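Local coordinates for protein aminopeptidase N (Francisella tularensis subsp. tularensis, PDB 5DLL) that removes N-terminal amino acids from peptides as a zinc-dependent aminopeptidase of the M1 family and is probably involved in degrading intracellular peptides, at residues A152-I157 / F185-D190; D602-L607 / Q670-K675; K779-I784 / A820-R825. All blocks are in the same frame, centred on the assembly; numbering follows the deposited sequence.

Overall arrangement
The three contacts follow one another along the chain, each closing before the next opens, and none touches another. Interaction 1 belongs to the N-terminal domain of the M1 peptidase, where strands 150-160 and 183-191 run side by side in a mixed sheet. Interactions 2 and 3 both fall in the C-terminal helical domain of ARM-like repeats and join helix 605-612 to helix 668-685 and helix 777-788 to helix 817-824. The centre of interaction 1 is about 48 Å from that of interaction 2 and about 43 Å from that of interaction 3, while the latter two centres lie about 33 Å apart. All three lie away from the zinc site, as packing within domains that precede and follow the catalytic one in sequence.

Interaction 1. Residues A152-I157 / F185-D190; sequences AFTVKI and FAVWKD
F153 to I157 pair with D190 to A186 as antiparallel neighbours, the strand axes 4.6 Å apart and 170° between their directions. Backbone bonds join F153, V155 and I157 to D190, W188 and A186. The W188 N to V155 O bond (2.8 Å) is nearly straight, whereas F153 N to D190 O is weak at 3.4 Å. In between, V187 CA brings its hydrogen to V155 O, another small attraction in the ladder.

One face carries T154, K156, V187 and K189. T154 CG2, anti to the backbone N, meets V187 CG1 at 3.9 Å, and the other V187 methyl, CG2, lies 4.0 Å from K156 CG. V187 thus spreads its branches over two residues of the facing strand. The K156 chain bends at chi3 (-65°), and its NZ lies over the F185 ring, too far for more than a weak cation-pi attraction.

The other face is buried. There I157 CD1 approaches W188 CD1 obliquely at 4.3 Å, while the indole NE1 donates to I167 O and D190 forms a salt bridge with K194. Strand 26-36 lies along the other edge of 150-160, which is therefore an interior strand. The chemistry implies a pairing held chiefly by backbone bonds, with methyls and the K156 stem packed on the partly exposed face and outside polar partners engaged on the buried one.

Interaction 2. Residues D602-L607 / Q670-K675; sequences DLDKAL and QIAKRK
A606 and A672 bring their methyl groups together where two helices of the C-terminal ARM-like domain meet, the start of helix 605-612 lying against helix 668-685. Their CB atoms are 3.8 Å apart and their CA atoms only 4.4 Å, an approach that the small size of both side chains permits. A672 points its CB toward the other segment, and the methyl comes to rest 3.5 Å from A606 N, near the first turn of the shorter helix.

Three residues of the facing segment gather round this methyl. K605 offers the root of its chain, with CB 3.9 Å from A672 CB, before bends at chi2 and chi3 lead the rest of the lysine away. D604 reaches the same methyl with OD1, and A606 supplies both its backbone N and its CB. The A606 methyl has a second partner in K675, whose CD lies 3.7 Å from it. The K675 CG stands between its own backbone N and carbonyl carbon (chi1 57°), and the chain bends again at chi3, bringing the aliphatic middle of the side chain alongside the alanine.

No hydrogen bond spans the two segments, so the union rests on van der Waals packing of alanine methyls and lysine methylenes. The A606 methyl also touches V351 of helix 349-369, which ties this joint to a helix of the peptidase domain. D604 makes a comparable connection, since its OD2 is hydrogen-bonded to S348 OG. With its other carboxylate oxygen D604 serves as the N-cap of helix 605-612: OD1 accepts from A606 N at 2.8 Å on its anti side, the donor lying 22° out of the carboxylate plane.

Interaction 3. Residues K779-I784 / A820-R825; sequences KVYSLI and AARMAR
The segments 779-784 and 820-824, of helices 777-788 and 817-824, run side by side in the helical C-terminal ARM-like domain, a near-parallel packing with a crossing angle of -25° and axes 11.1 Å apart at closest approach. Even the nearest CA atoms, those of I784 and M823, are 7.4 Å from each other, so long side chains have to bridge the gap.

M823 does most of this work. Its side chain leaves the backbone with CG anti to the carbonyl carbon (chi1 -69°) and then bends at chi2 and chi3, which presents three successive atoms to three partners. CG lies 3.7 Å from V780 CG1, SD is 3.9 Å from I784 CG2, and the terminal CE comes to 3.6 Å from Y781 CD1. The methyl meets the tyrosine at the edge of the ring and in its plane, the two side chains crossing at about a right angle; the methionine therefore abuts the rim of the ring without lying over its face.

Farther out, the extended chain of R822 brings its guanidinium to the tyrosine hydroxyl. Y781 OH sits over one face of that group, with the ring and guanidinium planes 85° apart, so the hydroxyl does not lie where the N-H bonds of the guanidinium point. The angle between Y781 OH and R822 NH1 accordingly does not support a hydrogen bond.

L812 of helix 800-815 touches both V780 and M823, while F804 and M805 of that helix touch I784, completing the apolar layer. Chemically, the contact combines a thioether fitted between V780, I784 and the edge of the Y781 ring with a more exposed polar border, and its cohesion probably comes mainly from dispersion and the exclusion of water.

Interaction 1. Residues A152-I157 / F185-D190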
loop_
_atom_site.group_PDB
_atom_site.type_symbol
_atom_site.label_atom_id
_atom_site.label_comp_id
_atom_site.label_asym_id
_atom_site.label_seq_id
_atom_site.Cartn_x
_atom_site.Cartn_y
_atom_site.Cartn_z
ATOM N N ALA A 152 4.782 -7.358 29.109
ATOM C CA ALA A 152 3.535 -6.749 29.566
ATOM C C ALA A 152 3.803 -5.344 30.115
ATOM O O ALA A 152 4.583 -5.176 31.051
ATOM C CB ALA A 152 2.885 -7.620 30.625
ATOM N N PHE A 153 3.145 -4.345 29.528
ATOM C CA PHE A 153 3.415 -2.935 29.834
ATOM C C PHE A 153 2.387 -2.303 30.771
ATOM O O PHE A 153 1.196 -2.293 30.466
ATOM C CB PHE A 153 3.445 -2.109 28.540
ATOM C CG PHE A 153 4.759 -2.159 27.810
ATOM C CD1 PHE A 153 5.099 -3.262 27.040
ATOM C CD2 PHE A 153 5.643 -1.091 27.869
ATOM C CE1 PHE A 153 6.300 -3.306 26.350
ATOM C CE2 PHE A 153 6.845 -1.129 27.179
ATOM C CZ PHE A 153 7.176 -2.236 26.419
ATOM N N THR A 154 2.858 -1.773 31.898
ATOM C CA THR A 154 2.080 -0.834 32.710
ATOM C C THR A 154 2.758 0.515 32.580
ATOM O O THR A 154 3.977 0.602 32.684
ATOM C CB THR A 154 2.061 -1.220 34.198
ATOM O OG1 THR A 154 1.710 -2.603 34.333
ATOM C CG2 THR A 154 1.065 -0.347 34.970
ATOM N N VAL A 155 1.973 1.564 32.357
ATOM C CA VAL A 155 2.518 2.876 32.011
ATOM C C VAL A 155 1.765 3.993 32.732
ATOM O O VAL A 155 0.587 4.200 32.469
ATOM C CB VAL A 155 2.422 3.120 30.478
ATOM C CG1 VAL A 155 2.901 4.522 30.107
ATOM C CG2 VAL A 155 3.197 2.056 29.703
ATOM N N LYS A 156 2.441 4.710 33.631
ATOM C CA LYS A 156 1.875 5.926 34.233
ATOM C C LYS A 156 2.350 7.157 33.463
ATOM O O LYS A 156 3.476 7.181 32.973
ATOM C CB LYS A 156 2.260 6.052 35.714
ATOM C CG LYS A 156 1.518 7.172 36.443
ATOM C CD LYS A 156 2.045 7.414 37.849
ATOM C CE LYS A 156 1.827 6.223 38.773
ATOM N NZ LYS A 156 2.019 6.599 40.201
ATOM N N ILE A 157 1.492 8.172 33.362
ATOM C CA ILE A 157 1.841 9.438 32.706
ATOM C C ILE A 157 1.456 10.613 33.600
ATOM O O ILE A 157 0.289 10.756 33.954
ATOM C CB ILE A 157 1.118 9.605 31.347
ATOM C CG1 ILE A 157 1.398 8.412 30.426
ATOM C CG2 ILE A 157 1.542 10.903 30.666
ATOM C CD1 ILE A 157 0.630 8.454 29.122
ATOM N N PHE A 185 -2.646 12.652 36.417
ATOM C CA PHE A 185 -2.001 11.435 35.937
ATOM C C PHE A 185 -3.007 10.432 35.391
ATOM O O PHE A 185 -4.218 10.586 35.562
ATOM C CB PHE A 185 -1.159 10.786 37.045
ATOM C CG PHE A 185 -1.965 10.008 38.052
ATOM C CD1 PHE A 185 -2.438 10.620 39.206
ATOM C CD2 PHE A 185 -2.241 8.661 37.851
ATOM C CE1 PHE A 185 -3.176 9.905 40.137
ATOM C CE2 PHE A 185 -2.976 7.942 38.778
ATOM C CZ PHE A 185 -3.445 8.564 39.924
ATOM N N ALA A 186 -2.474 9.410 34.729
ATOM C CA ALA A 186 -3.259 8.311 34.182
ATOM C C ALA A 186 -2.378 7.068 34.085
ATOM O O ALA A 186 -1.197 7.167 33.754
ATOM C CB ALA A 186 -3.808 8.680 32.813
ATOM N N VAL A 187 -2.948 5.906 34.385
ATOM C CA VAL A 187 -2.221 4.650 34.297
ATOM C C VAL A 187 -2.879 3.779 33.231
ATOM O O VAL A 187 -4.087 3.537 33.279
ATOM C CB VAL A 187 -2.195 3.909 35.647
ATOM C CG1 VAL A 187 -1.242 2.719 35.587
ATOM C CG2 VAL A 187 -1.784 4.859 36.764
ATOM N N TRP A 188 -2.077 3.324 32.271
ATOM C CA TRP A 188 -2.551 2.499 31.168
ATOM C C TRP A 188 -1.895 1.128 31.226
ATOM O O TRP A 188 -0.682 1.006 31.042
ATOM C CB TRP A 188 -2.215 3.166 29.835
ATOM C CG TRP A 188 -2.952 4.442 29.604
ATOM C CD1 TRP A 188 -2.573 5.695 29.993
ATOM C CD2 TRP A 188 -4.202 4.592 28.926
ATOM N NE1 TRP A 188 -3.516 6.615 29.601
ATOM C CE2 TRP A 188 -4.526 5.963 28.945
ATOM C CE3 TRP A 188 -5.080 3.697 28.311
ATOM C CZ2 TRP A 188 -5.689 6.462 28.366
ATOM C CZ3 TRP A 188 -6.236 4.191 27.738
ATOM C CH2 TRP A 188 -6.532 5.563 27.767
ATOM N N LYS A 189 -2.699 0.101 31.480
ATOM C CA LYS A 189 -2.211 -1.276 31.505
ATOM C C LYS A 189 -2.569 -1.998 30.212
ATOM O O LYS A 189 -3.694 -1.899 29.731
ATOM C CB LYS A 189 -2.795 -2.027 32.706
ATOM C CG LYS A 189 -2.340 -3.473 32.818
ATOM C CD LYS A 189 -2.517 -4.007 34.232
ATOM C CE LYS A 189 -2.427 -5.525 34.277
ATOM N NZ LYS A 189 -1.194 -6.046 33.621
ATOM N N ASP A 190 -1.597 -2.713 29.655
ATOM C CA ASP A 190 -1.795 -3.561 28.482
ATOM C C ASP A 190 -1.312 -4.969 28.852
ATOM O O ASP A 190 -0.108 -5.234 28.854
ATOM C CB ASP A 190 -1.015 -3.010 27.280
ATOM C CG ASP A 190 -1.238 -3.814 26.001
ATOM O OD1 ASP A 190 -1.764 -4.943 26.062
ATOM O OD2 ASP A 190 -0.874 -3.311 24.920
#

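Interaction 2. Residues D602-L607 / Q670-K675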
loop_
_atom_site.group_PDB
_atom_site.type_symbol
_atom_site.label_atom_id
_atom_site.label_comp_id
_atom_site.label_asym_id
_atom_site.label_seq_id
_atom_site.Cartn_x
_atom_site.Cartn_y
_atom_site.Cartn_z
ATOM N N ASP A 602 -26.019 -8.360 -15.545
ATOM C CA ASP A 602 -25.625 -9.081 -14.331
ATOM C C ASP A 602 -24.109 -9.269 -14.288
ATOM O O ASP A 602 -23.590 -10.368 -14.498
ATOM C CB ASP A 602 -26.346 -10.433 -14.244
ATOM C CG ASP A 602 -27.747 -10.313 -13.665
ATOM O OD1 ASP A 602 -27.874 -9.923 -12.481
ATOM O OD2 ASP A 602 -28.716 -10.620 -14.391
ATOM N N LEU A 603 -23.411 -8.172 -14.019
ATOM C CA LEU A 603 -21.960 -8.170 -13.902
ATOM C C LEU A 603 -21.562 -6.873 -13.205
ATOM O O LEU A 603 -22.104 -5.809 -13.526
ATOM C CB LEU A 603 -21.311 -8.255 -15.287
ATOM C CG LEU A 603 -19.805 -8.532 -15.344
ATOM C CD1 LEU A 603 -19.466 -9.895 -14.757
ATOM C CD2 LEU A 603 -19.306 -8.431 -16.778
ATOM N N ASP A 604 -20.630 -6.963 -12.253
ATOM C CA ASP A 604 -20.198 -5.791 -11.491
ATOM C C ASP A 604 -19.901 -4.648 -12.461
ATOM O O ASP A 604 -19.038 -4.758 -13.334
ATOM C CB ASP A 604 -18.971 -6.102 -10.620
ATOM C CG ASP A 604 -18.638 -4.972 -9.634
ATOM O OD1 ASP A 604 -18.813 -3.781 -9.979
ATOM O OD2 ASP A 604 -18.192 -5.277 -8.507
ATOM N N LYS A 605 -20.641 -3.557 -12.296
ATOM C CA LYS A 605 -20.567 -2.411 -13.197
ATOM C C LYS A 605 -19.218 -1.696 -13.099
ATOM O O LYS A 605 -18.803 -1.017 -14.037
ATOM C CB LYS A 605 -21.706 -1.439 -12.880
ATOM C CG LYS A 605 -22.330 -0.775 -14.088
ATOM C CD LYS A 605 -23.831 -0.588 -13.921
ATOM C CE LYS A 605 -24.571 -1.911 -14.041
ATOM N NZ LYS A 605 -26.030 -1.706 -14.241
ATOM N N ALA A 606 -18.546 -1.846 -11.958
ATOM C CA ALA A 606 -17.201 -1.314 -11.771
ATOM C C ALA A 606 -16.192 -2.130 -12.575
ATOM O O ALA A 606 -15.284 -1.572 -13.192
ATOM C CB ALA A 606 -16.831 -1.320 -10.298
ATOM N N LEU A 607 -16.351 -3.454 -12.550
ATOM C CA LEU A 607 -15.537 -4.359 -13.367
ATOM C C LEU A 607 -15.700 -4.058 -14.860
ATOM O O LEU A 607 -14.728 -4.100 -15.616
ATOM C CB LEU A 607 -15.903 -5.820 -13.077
ATOM C CG LEU A 607 -15.497 -6.889 -14.096
ATOM C CD1 LEU A 607 -13.984 -7.018 -14.208
ATOM C CD2 LEU A 607 -16.135 -8.215 -13.710
ATOM N N GLN A 670 -24.098 2.094 -6.157
ATOM C CA GLN A 670 -24.041 3.525 -6.493
ATOM C C GLN A 670 -22.631 3.977 -6.892
ATOM O O GLN A 670 -22.464 4.824 -7.773
ATOM C CB GLN A 670 -24.557 4.382 -5.329
ATOM C CG GLN A 670 -26.062 4.291 -5.113
ATOM C CD GLN A 670 -26.853 4.762 -6.319
ATOM O OE1 GLN A 670 -27.610 3.997 -6.920
ATOM N NE2 GLN A 670 -26.665 6.023 -6.694
ATOM N N ILE A 671 -21.625 3.400 -6.250
ATOM C CA ILE A 671 -20.235 3.687 -6.577
ATOM C C ILE A 671 -19.894 3.159 -7.975
ATOM O O ILE A 671 -19.326 3.888 -8.793
ATOM C CB ILE A 671 -19.283 3.091 -5.513
ATOM C CG1 ILE A 671 -19.488 3.808 -4.173
ATOM C CG2 ILE A 671 -17.828 3.218 -5.944
ATOM C CD1 ILE A 671 -18.944 3.054 -2.978
ATOM N N ALA A 672 -20.252 1.903 -8.241
ATOM C CA ALA A 672 -19.973 1.252 -9.529
ATOM C C ALA A 672 -20.696 1.928 -10.690
ATOM O O ALA A 672 -20.178 1.978 -11.809
ATOM C CB ALA A 672 -20.358 -0.218 -9.469
ATOM N N LYS A 673 -21.898 2.429 -10.408
ATOM C CA LYS A 673 -22.712 3.179 -11.374
ATOM C C LYS A 673 -21.949 4.431 -11.808
ATOM O O LYS A 673 -21.799 4.692 -13.005
ATOM C CB LYS A 673 -24.059 3.574 -10.736
ATOM C CG LYS A 673 -25.306 3.367 -11.589
ATOM C CD LYS A 673 -26.532 3.172 -10.694
ATOM C CE LYS A 673 -27.854 3.544 -11.362
ATOM N NZ LYS A 673 -28.421 2.502 -12.265
ATOM N N ARG A 674 -21.446 5.171 -10.819
ATOM C CA ARG A 674 -20.756 6.448 -11.040
ATOM C C ARG A 674 -19.486 6.351 -11.876
ATOM O O ARG A 674 -19.115 7.312 -12.554
ATOM C CB ARG A 674 -20.408 7.117 -9.705
ATOM C CG ARG A 674 -21.507 7.996 -9.133
ATOM C CD ARG A 674 -21.005 8.793 -7.940
ATOM N NE ARG A 674 -20.748 7.932 -6.786
ATOM C CZ ARG A 674 -21.663 7.553 -5.893
ATOM N NH1 ARG A 674 -22.926 7.954 -5.995
ATOM N NH2 ARG A 674 -21.311 6.765 -4.881
ATOM N N LYS A 675 -18.801 5.217 -11.821
ATOM C CA LYS A 675 -17.568 5.086 -12.591
ATOM C C LYS A 675 -17.814 4.572 -14.005
ATOM O O LYS A 675 -17.147 5.021 -14.935
ATOM C CB LYS A 675 -16.500 4.274 -11.856
ATOM C CG LYS A 675 -16.876 2.867 -11.439
ATOM C CD LYS A 675 -15.720 2.215 -10.692
ATOM C CE LYS A 675 -15.438 2.893 -9.355
ATOM N NZ LYS A 675 -14.417 2.168 -8.553
#

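Interaction 3. Residues K779-I784 / A820-R825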
loop_
_atom_site.group_PDB
_atom_site.type_symbol
_atom_site.label_atom_id
_atom_site.label_comp_id
_atom_site.label_asym_id
_atom_site.label_seq_id
_atom_site.Cartn_x
_atom_site.Cartn_y
_atom_site.Cartn_z
ATOM N N LYS A 779 1.665 19.870 -3.122
ATOM C CA LYS A 779 1.382 20.664 -4.310
ATOM C C LYS A 779 2.390 20.363 -5.419
ATOM O O LYS A 779 2.086 20.509 -6.608
ATOM C CB LYS A 779 1.393 22.152 -3.967
ATOM C CG LYS A 779 0.480 22.505 -2.804
ATOM C CD LYS A 779 0.013 23.950 -2.852
ATOM C CE LYS A 779 -0.942 24.259 -1.708
ATOM N NZ LYS A 779 -1.990 25.229 -2.118
ATOM N N VAL A 780 3.585 19.941 -5.023
ATOM C CA VAL A 780 4.614 19.531 -5.970
ATOM C C VAL A 780 4.244 18.203 -6.642
ATOM O O VAL A 780 4.488 18.031 -7.833
ATOM C CB VAL A 780 6.000 19.424 -5.285
ATOM C CG1 VAL A 780 7.043 18.859 -6.242
ATOM C CG2 VAL A 780 6.442 20.787 -4.758
ATOM N N TYR A 781 3.654 17.276 -5.887
ATOM C CA TYR A 781 3.220 15.986 -6.452
ATOM C C TYR A 781 2.000 16.163 -7.350
ATOM O O TYR A 781 1.825 15.437 -8.331
ATOM C CB TYR A 781 2.903 14.963 -5.352
ATOM C CG TYR A 781 4.003 14.773 -4.327
ATOM C CD1 TYR A 781 5.350 14.806 -4.695
ATOM C CD2 TYR A 781 3.699 14.544 -2.988
ATOM C CE1 TYR A 781 6.354 14.631 -3.758
ATOM C CE2 TYR A 781 4.699 14.367 -2.043
ATOM C CZ TYR A 781 6.024 14.411 -2.434
ATOM O OH TYR A 781 7.023 14.236 -1.505
ATOM N N SER A 782 1.158 17.131 -7.000
ATOM C CA SER A 782 -0.013 17.460 -7.798
ATOM C C SER A 782 0.382 18.049 -9.143
ATOM O O SER A 782 0.064 17.479 -10.185
ATOM C CB SER A 782 -0.910 18.447 -7.050
ATOM O OG SER A 782 -1.397 17.869 -5.855
ATOM N N LEU A 783 1.080 19.182 -9.115
ATOM C CA LEU A 783 1.378 19.924 -10.336
ATOM C C LEU A 783 2.527 19.309 -11.131
ATOM O O LEU A 783 2.374 19.022 -12.320
ATOM C CB LEU A 783 1.697 21.387 -10.021
ATOM C CG LEU A 783 1.853 22.287 -11.255
ATOM C CD1 LEU A 783 0.535 22.407 -12.006
ATOM C CD2 LEU A 783 2.378 23.658 -10.862
ATOM N N ILE A 784 3.674 19.117 -10.478
ATOM C CA ILE A 784 4.878 18.660 -11.173
ATOM C C ILE A 784 4.833 17.150 -11.417
ATOM O O ILE A 784 5.065 16.693 -12.538
ATOM C CB ILE A 784 6.168 19.037 -10.410
ATOM C CG1 ILE A 784 6.207 20.545 -10.095
ATOM C CG2 ILE A 784 7.404 18.612 -11.201
ATOM C CD1 ILE A 784 6.035 21.461 -11.290
ATOM N N ALA A 820 12.970 17.443 -4.434
ATOM C CA ALA A 820 13.717 17.674 -5.674
ATOM C C ALA A 820 14.245 16.361 -6.266
ATOM O O ALA A 820 14.234 16.168 -7.483
ATOM C CB ALA A 820 14.864 18.646 -5.426
ATOM N N ALA A 821 14.693 15.461 -5.394
ATOM C CA ALA A 821 15.209 14.159 -5.809
ATOM C C ALA A 821 14.110 13.251 -6.367
ATOM O O ALA A 821 14.344 12.507 -7.326
ATOM C CB ALA A 821 15.908 13.481 -4.642
ATOM N N ARG A 822 12.923 13.304 -5.761
ATOM C CA ARG A 822 11.777 12.520 -6.231
ATOM C C ARG A 822 11.377 12.943 -7.632
ATOM O O ARG A 822 11.278 12.112 -8.534
ATOM C CB ARG A 822 10.571 12.665 -5.298
ATOM C CG ARG A 822 10.665 11.861 -4.012
ATOM C CD ARG A 822 9.282 11.636 -3.419
ATOM N NE ARG A 822 9.332 11.225 -2.015
ATOM C CZ ARG A 822 9.472 12.050 -0.976
ATOM N NH1 ARG A 822 9.590 13.367 -1.143
ATOM N NH2 ARG A 822 9.497 11.549 0.254
ATOM N N MET A 823 11.167 14.243 -7.816
ATOM C CA MET A 823 10.773 14.771 -9.121
ATOM C C MET A 823 11.803 14.460 -10.191
ATOM O O MET A 823 11.469 14.419 -11.371
ATOM C CB MET A 823 10.537 16.283 -9.059
ATOM C CG MET A 823 9.309 16.691 -8.261
ATOM S SD MET A 823 7.825 15.731 -8.654
ATOM C CE MET A 823 7.831 14.517 -7.336
ATOM N N ALA A 824 13.049 14.254 -9.775
ATOM C CA ALA A 824 14.123 13.895 -10.693
ATOM C C ALA A 824 13.965 12.482 -11.254
ATOM O O ALA A 824 14.411 12.223 -12.373
ATOM C CB ALA A 824 15.478 14.056 -10.018
ATOM N N ARG A 825 13.328 11.580 -10.499
ATOM C CA ARG A 825 13.046 10.216 -10.989
ATOM C C ARG A 825 12.308 10.235 -12.331
ATOM O O ARG A 825 12.399 9.283 -13.104
ATOM C CB ARG A 825 12.235 9.392 -9.977
ATOM C CG ARG A 825 12.931 9.126 -8.646
ATOM C CD ARG A 825 12.478 7.807 -8.024
ATOM N NE ARG A 825 12.544 7.830 -6.559
ATOM C CZ ARG A 825 11.496 7.846 -5.728
ATOM N NH1 ARG A 825 10.241 7.827 -6.179
ATOM N NH2 ARG A 825 11.704 7.871 -4.415
#